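Local coordinates for protein MtVAO615 (Myceliophthora thermophila, PDB 6F72) that probably acts as a secreted oxidoreductase whose bicovalently attached FAD, once reduced, reacts rapidly with molecular oxygen, although no substrate has yet been identified, at residues V148-K153 and S550-K555; L169-H174 and F286-S291; A199-F204 and V225-G230. All coordinates share one frame; numbering follows the deposited sequence.

How the contacts relate
All three contacts touch the same FAD, and together they follow it from the adenine to the flavin. Contacts 1 and 2, with centres 10 Å apart, share a sheet: strands 150-153 and 169-172 are neighbours in it. Ile152 of contact 1 and Met173 of contact 2 approach the adenine from one side, while Val289 reads its polar edge. Contact 3 lies 12 Å centre to centre from contact 2, joined to it by a probable backbone bond between Leu290 and Ala199, and it binds one phosphate of the diphosphate. Contacts 1 and 3 do not touch; their nearest atoms are about 7 Å apart, and the cofactor spans the distance.

Contact 1 (V148-K153 and S550-K555); sequences VRIVIK and SVFYVK. With FAD (flavin-adenine dinucleotide), chain E.
Ile150 and Phe552 face each other with CA atoms 6.5 Å apart, and four waters fill the space between their backbones. Here the edge strand 150-153 of the PCMH-type FAD-binding fold meets the loop that follows helix 536-546, in the berberine-like C-terminal region. Water 1 accepts from Ile150 N at 2.8 Å and can donate to Val551 O. Water 4 links Ile150 O with Tyr553 N, and water 2 bridges Ile150 O, Tyr553 O and Arg149 NE. Their protons are outnumbered by nearby acceptors, so not every bond they could donate can form at once.

The apolar side centres on the Phe552 ring. Ile150 CG2 comes to its edge, close to the ring plane, 4.1 Å from Phe552 CD1. Ile152 CD1 approaches obliquely, at 4.0 Å from the same Phe552 CD1. With CG1 of Ile152 anti to the carbonyl carbon (chi1 -54°), CD1 reaches the phenylalanine and CG2 is left over one face of the adenine, 3.5 Å from FAD C4A. Cut back to an alanine here, the side chain loses CD1 and CG2 and is likely to leave a gap between the adenine face and the Phe552 ring, with both less firmly packed. On the other flank the extended Arg149 brings NH2 to the edge of the Tyr553 ring, their planes 84° apart, and Leu571 touches both side chains. At the cofactor end, the ribose hydroxyl FAD O2B donates to Ile152 O at 2.8 Å.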
# COMPACT_ATOMS: atom_id res chain seq x y z
N VAL A 148 7.30 -25.98 3.61
CA VAL A 148 7.74 -24.79 2.87
C VAL A 148 6.97 -23.56 3.35
O VAL A 148 5.74 -23.61 3.55
CB VAL A 148 7.58 -24.99 1.33
CG1 VAL A 148 7.90 -23.73 0.56
CG2 VAL A 148 8.49 -26.12 0.85
N ARG A 149 7.70 -22.46 3.54
CA ARG A 149 7.10 -21.15 3.78
C ARG A 149 6.24 -20.68 2.60
O ARG A 149 6.68 -20.63 1.46
CB ARG A 149 8.20 -20.11 4.06
CG ARG A 149 7.70 -18.72 4.42
CD ARG A 149 8.85 -17.72 4.44
NE ARG A 149 8.33 -16.36 4.39
CZ ARG A 149 9.01 -15.25 4.62
NH1 ARG A 149 10.30 -15.29 4.93
NH2 ARG A 149 8.39 -14.08 4.55
N ILE A 150 4.99 -20.35 2.91
CA ILE A 150 4.10 -19.70 1.96
C ILE A 150 4.34 -18.20 1.99
O ILE A 150 4.44 -17.59 3.05
CB ILE A 150 2.61 -20.06 2.21
CG1 ILE A 150 2.33 -21.50 1.72
CG2 ILE A 150 1.66 -19.05 1.56
CD1 ILE A 150 2.28 -21.68 0.21
N VAL A 151 4.43 -17.62 0.80
CA VAL A 151 4.43 -16.18 0.65
C VAL A 151 3.25 -15.87 -0.25
O VAL A 151 2.87 -16.70 -1.09
CB VAL A 151 5.79 -15.68 0.05
CG1 VAL A 151 5.62 -14.51 -0.90
CG2 VAL A 151 6.75 -15.33 1.17
N ILE A 152 2.66 -14.69 -0.08
CA ILE A 152 1.61 -14.24 -0.97
C ILE A 152 2.03 -12.94 -1.64
O ILE A 152 2.34 -11.96 -0.97
CB ILE A 152 0.24 -14.10 -0.24
CG1 ILE A 152 -0.14 -15.41 0.48
CG2 ILE A 152 -0.86 -13.71 -1.23
CD1 ILE A 152 -1.24 -15.28 1.53
N LYS A 153 2.01 -12.93 -2.97
CA LYS A 153 2.40 -11.73 -3.70
C LYS A 153 1.38 -11.39 -4.76
O LYS A 153 0.99 -12.24 -5.55
CB LYS A 153 3.81 -11.85 -4.35
CG LYS A 153 4.28 -10.51 -4.92
CD LYS A 153 5.46 -10.56 -5.86
CE LYS A 153 5.02 -10.83 -7.29
NZ LYS A 153 5.90 -10.15 -8.28
N SER A 550 -0.45 -21.30 11.99
CA SER A 550 0.31 -20.15 11.50
C SER A 550 1.04 -20.46 10.19
O SER A 550 2.26 -20.30 10.08
CB SER A 550 1.27 -19.61 12.59
OG SER A 550 0.58 -19.40 13.82
N VAL A 551 0.28 -20.93 9.20
CA VAL A 551 0.84 -21.13 7.86
C VAL A 551 1.11 -19.80 7.18
O VAL A 551 2.03 -19.70 6.37
CB VAL A 551 0.13 -22.22 6.96
CG1 VAL A 551 -0.96 -23.00 7.68
CG2 VAL A 551 -0.29 -21.71 5.57
N PHE A 552 0.33 -18.77 7.52
CA PHE A 552 0.56 -17.47 6.94
C PHE A 552 1.40 -16.59 7.86
O PHE A 552 1.06 -16.38 9.02
CB PHE A 552 -0.73 -16.79 6.51
CG PHE A 552 -1.60 -17.64 5.61
CD1 PHE A 552 -1.13 -18.09 4.38
CD2 PHE A 552 -2.89 -18.00 6.00
CE1 PHE A 552 -1.92 -18.87 3.56
CE2 PHE A 552 -3.70 -18.78 5.18
CZ PHE A 552 -3.22 -19.22 3.95
N TYR A 553 2.53 -16.12 7.34
CA TYR A 553 3.40 -15.21 8.07
C TYR A 553 3.70 -13.98 7.21
O TYR A 553 4.08 -14.11 6.05
CB TYR A 553 4.71 -15.91 8.48
CG TYR A 553 5.79 -14.92 8.87
CD1 TYR A 553 5.88 -14.43 10.17
CD2 TYR A 553 6.68 -14.41 7.91
CE1 TYR A 553 6.85 -13.50 10.53
CE2 TYR A 553 7.65 -13.48 8.25
CZ TYR A 553 7.72 -13.03 9.56
OH TYR A 553 8.67 -12.12 9.90
N VAL A 554 3.54 -12.80 7.80
CA VAL A 554 4.10 -11.56 7.25
C VAL A 554 4.74 -10.79 8.40
O VAL A 554 4.21 -10.81 9.53
CB VAL A 554 3.06 -10.67 6.50
CG1 VAL A 554 2.62 -11.29 5.16
CG2 VAL A 554 1.83 -10.38 7.36
N LYS A 555 5.85 -10.11 8.13
CA LYS A 555 6.52 -9.24 9.10
C LYS A 555 5.55 -8.13 9.49
O LYS A 555 4.91 -7.53 8.61
CB LYS A 555 7.82 -8.66 8.54
CG LYS A 555 8.65 -7.83 9.53
CD LYS A 555 9.29 -8.72 10.61
CE LYS A 555 10.16 -7.95 11.59
NZ LYS A 555 11.29 -7.27 10.89
PA FAD E . 1.70 -6.71 -2.36
O1A FAD E . 3.10 -6.40 -1.90
O2A FAD E . 1.57 -7.71 -3.48
O5B FAD E . 0.85 -7.20 -1.09
C5B FAD E . 0.93 -6.54 0.18
C4B FAD E . 0.56 -7.48 1.32
O4B FAD E . -0.75 -8.01 1.10
C3B FAD E . 1.47 -8.69 1.46
O3B FAD E . 1.58 -8.96 2.87
C2B FAD E . 0.73 -9.82 0.78
O2B FAD E . 1.04 -11.09 1.36
C1B FAD E . -0.72 -9.44 1.01
N9A FAD E . -1.65 -9.84 -0.07
C8A FAD E . -1.79 -9.21 -1.26
N7A FAD E . -2.75 -9.80 -2.01
C5A FAD E . -3.24 -10.82 -1.29
C6A FAD E . -4.28 -11.86 -1.49
N6A FAD E . -4.97 -11.90 -2.65
N1A FAD E . -4.50 -12.75 -0.49
C2A FAD E . -3.80 -12.72 0.67
N3A FAD E . -2.84 -11.80 0.92
C4A FAD E . -2.53 -10.84 -0.00
N1 FAD E . -1.62 3.01 0.08
C2 FAD E . -2.63 3.88 0.33
O2 FAD E . -3.40 3.65 1.30
N3 FAD E . -2.83 4.98 -0.43
C4 FAD E . -2.06 5.32 -1.47
O4 FAD E . -2.28 6.35 -2.14
C4X FAD E . -0.94 4.41 -1.81
N5 FAD E . -0.12 4.66 -2.86
C5X FAD E . 0.92 3.83 -3.17
C6 FAD E . 1.76 4.11 -4.27
C7 FAD E . 2.82 3.23 -4.57
C7M FAD E . 3.72 3.55 -5.75
C8 FAD E . 3.04 1.99 -3.74
C8M FAD E . 4.09 0.93 -4.04
C9 FAD E . 2.19 1.73 -2.66
C9A FAD E . 1.14 2.60 -2.34
N10 FAD E . 0.28 2.31 -1.26
C10 FAD E . -0.76 3.21 -0.96
C1' FAD E . 0.53 1.14 -0.42
C2' FAD E . -0.36 -0.06 -0.56
O2' FAD E . -1.61 0.26 0.05
C3' FAD E . 0.34 -1.18 0.20
O3' FAD E . 1.73 -1.27 -0.19
C4' FAD E . -0.36 -2.51 -0.01
O4' FAD E . 0.18 -3.48 0.90
C5' FAD E . -0.26 -2.98 -1.46
O5' FAD E . -0.82 -4.27 -1.63
P FAD E . -0.56 -5.08 -2.99
O1P FAD E . -0.83 -4.17 -4.15
O2P FAD E . -1.28 -6.40 -2.82
O3P FAD E . 1.03 -5.35 -2.89
O HOH W 1 3.85 -21.48 5.22
O HOH W 2 5.64 -15.48 4.32
O HOH W 3 4.36 -18.53 5.92
O HOH W 4 2.37 -16.46 4.38

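Contact 2 (L169-H174 and F286-S291); sequences LSLWMH and FAVVLS. With FAD (flavin-adenine dinucleotide), chain E.
Leu171 and Met173 pack against Val288 in a buried, apolar contact between two sheets of the PCMH-type FAD-binding domain. Strand 169-172 belongs to the mixed sheet and strand 288-298 to the antiparallel one, and the adenine of FAD lies at the end of the seam between them. The backbones stay well apart, so side chains do the joining.

Val288 offers one methyl to each partner. Val288 CG2 meets Leu171 CD1 at 3.7 Å, the two side chains crossing at about a right angle. Val288 CG1 takes the methionine methyl, with Met173 CE 3.6 Å away. Met173 reaches there by bending at both chi2 (-52°) and chi3 (-73°), which carries CE past Val288 to lie 3.4 Å from Val289 O, with Leu290 CD2 more loosely beside it. Lower on the same side chain, Met173 CG sits above the adenine plane, 3.7 Å from FAD N6A, so one residue both joins the sheets and lies over the exocyclic amino group.

Val289 recognises the base with its backbone. Val289 N donates to FAD N1A at 2.8 Å, and Val289 O accepts from FAD N6A at 2.7 Å with an N-H...O angle of 172°. The two nearly straight bonds use the Watson-Crick edge, a pairing suited to adenine. Just beyond, Leu290 and Ser291 form a classic beta bulge opposite Glu255, whose carboxylate is bonded by Ser291 OG.

Helix 133-146 packs on both sides of the seam: Ala139 meets Leu171, Val136 meets Val288 and Ala133 meets Leu290, while strands 150-153 and 126-129 flank strand 169-172 in its own sheet.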
# COMPACT_ATOMS: atom_id res chain seq x y z
N LEU A 169 7.66 -20.69 -1.28
CA LEU A 169 6.70 -20.89 -2.36
C LEU A 169 5.72 -19.72 -2.30
O LEU A 169 5.09 -19.50 -1.26
CB LEU A 169 5.96 -22.22 -2.18
CG LEU A 169 4.93 -22.61 -3.23
CD1 LEU A 169 5.61 -22.90 -4.56
CD2 LEU A 169 4.11 -23.79 -2.76
N SER A 170 5.62 -18.98 -3.39
CA SER A 170 4.79 -17.78 -3.43
C SER A 170 3.48 -18.00 -4.18
O SER A 170 3.48 -18.55 -5.28
CB SER A 170 5.54 -16.59 -4.05
OG SER A 170 4.68 -15.50 -4.33
N LEU A 171 2.38 -17.57 -3.57
CA LEU A 171 1.08 -17.58 -4.23
C LEU A 171 0.95 -16.26 -4.94
O LEU A 171 0.78 -15.21 -4.33
CB LEU A 171 -0.06 -17.81 -3.23
CG LEU A 171 0.11 -19.06 -2.36
CD1 LEU A 171 -0.89 -19.09 -1.23
CD2 LEU A 171 0.02 -20.32 -3.21
N TRP A 172 1.09 -16.33 -6.26
CA TRP A 172 1.15 -15.14 -7.08
C TRP A 172 -0.23 -14.89 -7.64
O TRP A 172 -0.70 -15.64 -8.48
CB TRP A 172 2.21 -15.30 -8.18
CG TRP A 172 2.44 -14.10 -9.06
CD1 TRP A 172 2.51 -12.81 -8.66
CD2 TRP A 172 2.68 -14.10 -10.47
NE1 TRP A 172 2.76 -11.98 -9.72
CE2 TRP A 172 2.87 -12.74 -10.86
CE3 TRP A 172 2.74 -15.10 -11.46
CZ2 TRP A 172 3.13 -12.36 -12.19
CZ3 TRP A 172 2.99 -14.71 -12.79
CH2 TRP A 172 3.18 -13.35 -13.13
N MET A 173 -0.86 -13.82 -7.16
CA MET A 173 -2.28 -13.53 -7.36
C MET A 173 -2.53 -12.53 -8.47
O MET A 173 -3.69 -12.25 -8.81
CB MET A 173 -2.89 -12.95 -6.06
CG MET A 173 -2.52 -13.70 -4.80
SD MET A 173 -2.82 -15.48 -4.91
CE MET A 173 -4.60 -15.46 -4.82
N HIS A 174 -1.44 -12.00 -9.04
CA HIS A 174 -1.44 -10.93 -10.04
C HIS A 174 -2.37 -11.10 -11.23
O HIS A 174 -2.90 -10.11 -11.76
CB HIS A 174 0.00 -10.72 -10.55
CG HIS A 174 0.14 -9.72 -11.65
ND1 HIS A 174 -0.28 -8.41 -11.53
CD2 HIS A 174 0.68 -9.82 -12.89
CE1 HIS A 174 -0.03 -7.76 -12.66
NE2 HIS A 174 0.56 -8.60 -13.49
N PHE A 286 -4.40 -13.70 7.35
CA PHE A 286 -5.67 -14.36 7.72
C PHE A 286 -6.12 -15.47 6.78
O PHE A 286 -6.63 -16.49 7.24
CB PHE A 286 -6.79 -13.34 7.92
CG PHE A 286 -6.54 -12.37 9.04
CD1 PHE A 286 -6.52 -12.81 10.38
CD2 PHE A 286 -6.32 -11.02 8.77
CE1 PHE A 286 -6.28 -11.92 11.41
CE2 PHE A 286 -6.09 -10.12 9.82
CZ PHE A 286 -6.06 -10.57 11.14
N ALA A 287 -5.94 -15.24 5.48
CA ALA A 287 -6.42 -16.12 4.40
C ALA A 287 -5.89 -15.63 3.05
O ALA A 287 -5.44 -14.48 2.94
CB ALA A 287 -7.95 -16.18 4.38
N VAL A 288 -5.97 -16.49 2.04
CA VAL A 288 -5.63 -16.10 0.68
C VAL A 288 -6.89 -15.58 0.01
O VAL A 288 -7.87 -16.32 -0.13
CB VAL A 288 -5.02 -17.28 -0.12
CG1 VAL A 288 -4.52 -16.83 -1.47
CG2 VAL A 288 -3.88 -17.93 0.66
N VAL A 289 -6.86 -14.32 -0.42
CA VAL A 289 -8.03 -13.69 -1.03
C VAL A 289 -8.01 -13.93 -2.54
O VAL A 289 -6.99 -13.65 -3.20
CB VAL A 289 -8.07 -12.17 -0.73
CG1 VAL A 289 -9.01 -11.43 -1.68
CG2 VAL A 289 -8.44 -11.91 0.73
N LEU A 290 -9.13 -14.43 -3.06
CA LEU A 290 -9.31 -14.65 -4.50
C LEU A 290 -10.05 -13.51 -5.19
O LEU A 290 -9.83 -13.23 -6.36
CB LEU A 290 -10.03 -15.98 -4.75
CG LEU A 290 -9.37 -17.27 -4.26
CD1 LEU A 290 -10.39 -18.39 -4.35
CD2 LEU A 290 -8.13 -17.63 -5.08
N SER A 291 -10.94 -12.86 -4.45
CA SER A 291 -11.65 -11.70 -4.94
C SER A 291 -12.25 -10.95 -3.77
O SER A 291 -12.33 -11.49 -2.66
CB SER A 291 -12.77 -12.10 -5.93
OG SER A 291 -13.91 -12.61 -5.25
PA FAD E . 1.70 -6.71 -2.36
O1A FAD E . 3.10 -6.40 -1.90
O2A FAD E . 1.57 -7.71 -3.48
O5B FAD E . 0.85 -7.20 -1.09
C5B FAD E . 0.93 -6.54 0.18
C4B FAD E . 0.56 -7.48 1.32
O4B FAD E . -0.75 -8.01 1.10
C3B FAD E . 1.47 -8.69 1.46
O3B FAD E . 1.58 -8.96 2.87
C2B FAD E . 0.73 -9.82 0.78
O2B FAD E . 1.04 -11.09 1.36
C1B FAD E . -0.72 -9.44 1.01
N9A FAD E . -1.65 -9.84 -0.07
C8A FAD E . -1.79 -9.21 -1.26
N7A FAD E . -2.75 -9.80 -2.01
C5A FAD E . -3.24 -10.82 -1.29
C6A FAD E . -4.28 -11.86 -1.49
N6A FAD E . -4.97 -11.90 -2.65
N1A FAD E . -4.50 -12.75 -0.49
C2A FAD E . -3.80 -12.72 0.67
N3A FAD E . -2.84 -11.80 0.92
C4A FAD E . -2.53 -10.84 -0.00
N1 FAD E . -1.62 3.01 0.08
C2 FAD E . -2.63 3.88 0.33
O2 FAD E . -3.40 3.65 1.30
N3 FAD E . -2.83 4.98 -0.43
C4 FAD E . -2.06 5.32 -1.47
O4 FAD E . -2.28 6.35 -2.14
C4X FAD E . -0.94 4.41 -1.81
N5 FAD E . -0.12 4.66 -2.86
C5X FAD E . 0.92 3.83 -3.17
C6 FAD E . 1.76 4.11 -4.27
C7 FAD E . 2.82 3.23 -4.57
C7M FAD E . 3.72 3.55 -5.75
C8 FAD E . 3.04 1.99 -3.74
C8M FAD E . 4.09 0.93 -4.04
C9 FAD E . 2.19 1.73 -2.66
C9A FAD E . 1.14 2.60 -2.34
N10 FAD E . 0.28 2.31 -1.26
C10 FAD E . -0.76 3.21 -0.96
C1' FAD E . 0.53 1.14 -0.42
C2' FAD E . -0.36 -0.06 -0.56
O2' FAD E . -1.61 0.26 0.05
C3' FAD E . 0.34 -1.18 0.20
O3' FAD E . 1.73 -1.27 -0.19
C4' FAD E . -0.36 -2.51 -0.01
O4' FAD E . 0.18 -3.48 0.90
C5' FAD E . -0.26 -2.98 -1.46
O5' FAD E . -0.82 -4.27 -1.63
P FAD E . -0.56 -5.08 -2.99
O1P FAD E . -0.83 -4.17 -4.15
O2P FAD E . -1.28 -6.40 -2.82
O3P FAD E . 1.03 -5.35 -2.89

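Contact 3 (A199-F204 and V225-G230); sequences AGVEGF and VGIVGG. With FAD (flavin-adenine dinucleotide), chain E.
Gly203 N donates to Val225 O at 2.8 Å, in the tightest direct polar contact between the loop entering helix 203-212 and the turn that starts helix 227-233. Beside it, Ile227 N makes a weak, bent bond to Val201 O. Water 5 adds a second set of links, donating to Ala199 O and to Val201 O and accepting from Val228 N at 2.9 Å. Val201 O therefore has two donors, the weakly bonded amide of Ile227 and water 5.

Side chains pack around these bonds. CG1 of Ile227 lies anti to the backbone N (chi1 -160°), which leaves CG2 between N and the carbonyl carbon and puts that methyl 3.4 Å from Val201 O. Val201 CG1 also meets Ile227 CG2. Val228 CG1 rests on Ala199 CA at 3.8 Å, and Val289 of strand 288-298 lies against the same valine. Ala199 CB in turn comes within 3.5 Å of FAD N6A.

Farther out, Glu202 stands at the N-cap position of helix 203-212, its OE2 in a salt bridge with Lys177, which also bonds Gly200 O. Val225 touches His157, one of the two residues covalently linked to the flavin, and Val225 CG2 packs 3.5 Å from FAD C9A.

The turn so positioned is a loop that binds the flavin-side phosphate of the diphosphate. Gly226 N donates to FAD O1P at 2.7 Å and Gly230 N to FAD O2P at 3.1 Å. With no side chains at Gly226, Gly229 and Gly230, the backbone can come right up to the cofactor. One amide just before the helix and one in its first turn thus meet the phosphate oxygens, and the helix end is likely to help offset their negative charge.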
# COMPACT_ATOMS: atom_id res chain seq x y z
N ALA A 199 -8.39 -10.97 -7.28
CA ALA A 199 -7.31 -10.57 -6.38
C ALA A 199 -6.14 -9.78 -7.00
O ALA A 199 -5.46 -9.03 -6.29
CB ALA A 199 -6.79 -11.78 -5.63
N GLY A 200 -5.94 -9.93 -8.31
CA GLY A 200 -4.86 -9.24 -9.03
C GLY A 200 -5.28 -7.93 -9.67
O GLY A 200 -4.45 -7.28 -10.30
N VAL A 201 -6.54 -7.53 -9.53
CA VAL A 201 -7.02 -6.27 -10.12
C VAL A 201 -6.27 -5.08 -9.48
O VAL A 201 -6.22 -4.94 -8.25
CB VAL A 201 -8.57 -6.09 -10.02
CG1 VAL A 201 -9.02 -4.74 -10.56
CG2 VAL A 201 -9.29 -7.21 -10.78
N GLU A 202 -5.67 -4.27 -10.34
CA GLU A 202 -4.88 -3.10 -9.92
C GLU A 202 -5.72 -1.84 -10.04
O GLU A 202 -6.73 -1.83 -10.74
CB GLU A 202 -3.59 -2.99 -10.75
CG GLU A 202 -2.64 -4.15 -10.52
CD GLU A 202 -1.44 -4.12 -11.43
OE1 GLU A 202 -0.46 -3.42 -11.10
OE2 GLU A 202 -1.47 -4.80 -12.48
N GLY A 203 -5.32 -0.78 -9.35
CA GLY A 203 -6.06 0.48 -9.32
C GLY A 203 -6.57 0.96 -10.66
O GLY A 203 -7.76 1.27 -10.79
N PHE A 204 -5.69 0.96 -11.67
CA PHE A 204 -6.02 1.39 -13.05
C PHE A 204 -7.08 0.52 -13.75
O PHE A 204 -7.87 1.03 -14.55
CB PHE A 204 -4.76 1.55 -13.91
CG PHE A 204 -4.08 0.25 -14.30
CD1 PHE A 204 -3.10 -0.33 -13.47
CD2 PHE A 204 -4.38 -0.38 -15.51
CE1 PHE A 204 -2.46 -1.52 -13.83
CE2 PHE A 204 -3.74 -1.57 -15.88
CZ PHE A 204 -2.79 -2.14 -15.04
N VAL A 225 -1.05 -0.06 -7.81
CA VAL A 225 -1.37 -0.71 -6.52
C VAL A 225 -2.53 -1.70 -6.64
O VAL A 225 -3.52 -1.41 -7.30
CB VAL A 225 -1.63 0.35 -5.43
CG1 VAL A 225 -2.28 -0.25 -4.19
CG2 VAL A 225 -0.30 1.02 -5.07
N GLY A 226 -2.38 -2.87 -6.01
CA GLY A 226 -3.41 -3.91 -6.04
C GLY A 226 -4.55 -3.61 -5.08
O GLY A 226 -4.40 -3.78 -3.86
N ILE A 227 -5.70 -3.19 -5.64
CA ILE A 227 -6.88 -2.76 -4.88
C ILE A 227 -7.47 -3.84 -3.95
O ILE A 227 -7.93 -3.52 -2.87
CB ILE A 227 -7.96 -2.10 -5.78
CG1 ILE A 227 -8.93 -1.25 -4.95
CG2 ILE A 227 -8.68 -3.11 -6.69
CD1 ILE A 227 -9.89 -0.41 -5.78
N VAL A 228 -7.41 -5.09 -4.37
CA VAL A 228 -7.98 -6.24 -3.64
C VAL A 228 -6.95 -6.82 -2.65
O VAL A 228 -7.30 -7.57 -1.74
CB VAL A 228 -8.47 -7.31 -4.63
CG1 VAL A 228 -9.28 -8.42 -3.94
CG2 VAL A 228 -9.33 -6.67 -5.72
N GLY A 229 -5.68 -6.45 -2.84
CA GLY A 229 -4.59 -6.99 -2.04
C GLY A 229 -4.39 -6.28 -0.71
O GLY A 229 -5.35 -5.96 -0.00
N GLY A 230 -3.12 -6.01 -0.38
CA GLY A 230 -2.74 -5.37 0.88
C GLY A 230 -3.32 -3.99 1.06
O GLY A 230 -3.45 -3.52 2.19
PA FAD E . 1.70 -6.71 -2.36
O1A FAD E . 3.10 -6.40 -1.90
O2A FAD E . 1.57 -7.71 -3.48
O5B FAD E . 0.85 -7.20 -1.09
C5B FAD E . 0.93 -6.54 0.18
C4B FAD E . 0.56 -7.48 1.32
O4B FAD E . -0.75 -8.01 1.10
C3B FAD E . 1.47 -8.69 1.46
O3B FAD E . 1.58 -8.96 2.87
C2B FAD E . 0.73 -9.82 0.78
O2B FAD E . 1.04 -11.09 1.36
C1B FAD E . -0.72 -9.44 1.01
N9A FAD E . -1.65 -9.84 -0.07
C8A FAD E . -1.79 -9.21 -1.26
N7A FAD E . -2.75 -9.80 -2.01
C5A FAD E . -3.24 -10.82 -1.29
C6A FAD E . -4.28 -11.86 -1.49
N6A FAD E . -4.97 -11.90 -2.65
N1A FAD E . -4.50 -12.75 -0.49
C2A FAD E . -3.80 -12.72 0.67
N3A FAD E . -2.84 -11.80 0.92
C4A FAD E . -2.53 -10.84 -0.00
N1 FAD E . -1.62 3.01 0.08
C2 FAD E . -2.63 3.88 0.33
O2 FAD E . -3.40 3.65 1.30
N3 FAD E . -2.83 4.98 -0.43
C4 FAD E . -2.06 5.32 -1.47
O4 FAD E . -2.28 6.35 -2.14
C4X FAD E . -0.94 4.41 -1.81
N5 FAD E . -0.12 4.66 -2.86
C5X FAD E . 0.92 3.83 -3.17
C6 FAD E . 1.76 4.11 -4.27
C7 FAD E . 2.82 3.23 -4.57
C7M FAD E . 3.72 3.55 -5.75
C8 FAD E . 3.04 1.99 -3.74
C8M FAD E . 4.09 0.93 -4.04
C9 FAD E . 2.19 1.73 -2.66
C9A FAD E . 1.14 2.60 -2.34
N10 FAD E . 0.28 2.31 -1.26
C10 FAD E . -0.76 3.21 -0.96
C1' FAD E . 0.53 1.14 -0.42
C2' FAD E . -0.36 -0.06 -0.56
O2' FAD E . -1.61 0.26 0.05
C3' FAD E . 0.34 -1.18 0.20
O3' FAD E . 1.73 -1.27 -0.19
C4' FAD E . -0.36 -2.51 -0.01
O4' FAD E . 0.18 -3.48 0.90
C5' FAD E . -0.26 -2.98 -1.46
O5' FAD E . -0.82 -4.27 -1.63
P FAD E . -0.56 -5.08 -2.99
O1P FAD E . -0.83 -4.17 -4.15
O2P FAD E . -1.28 -6.40 -2.82
O3P FAD E . 1.03 -5.35 -2.89
O HOH W 5 -5.52 -6.40 -6.13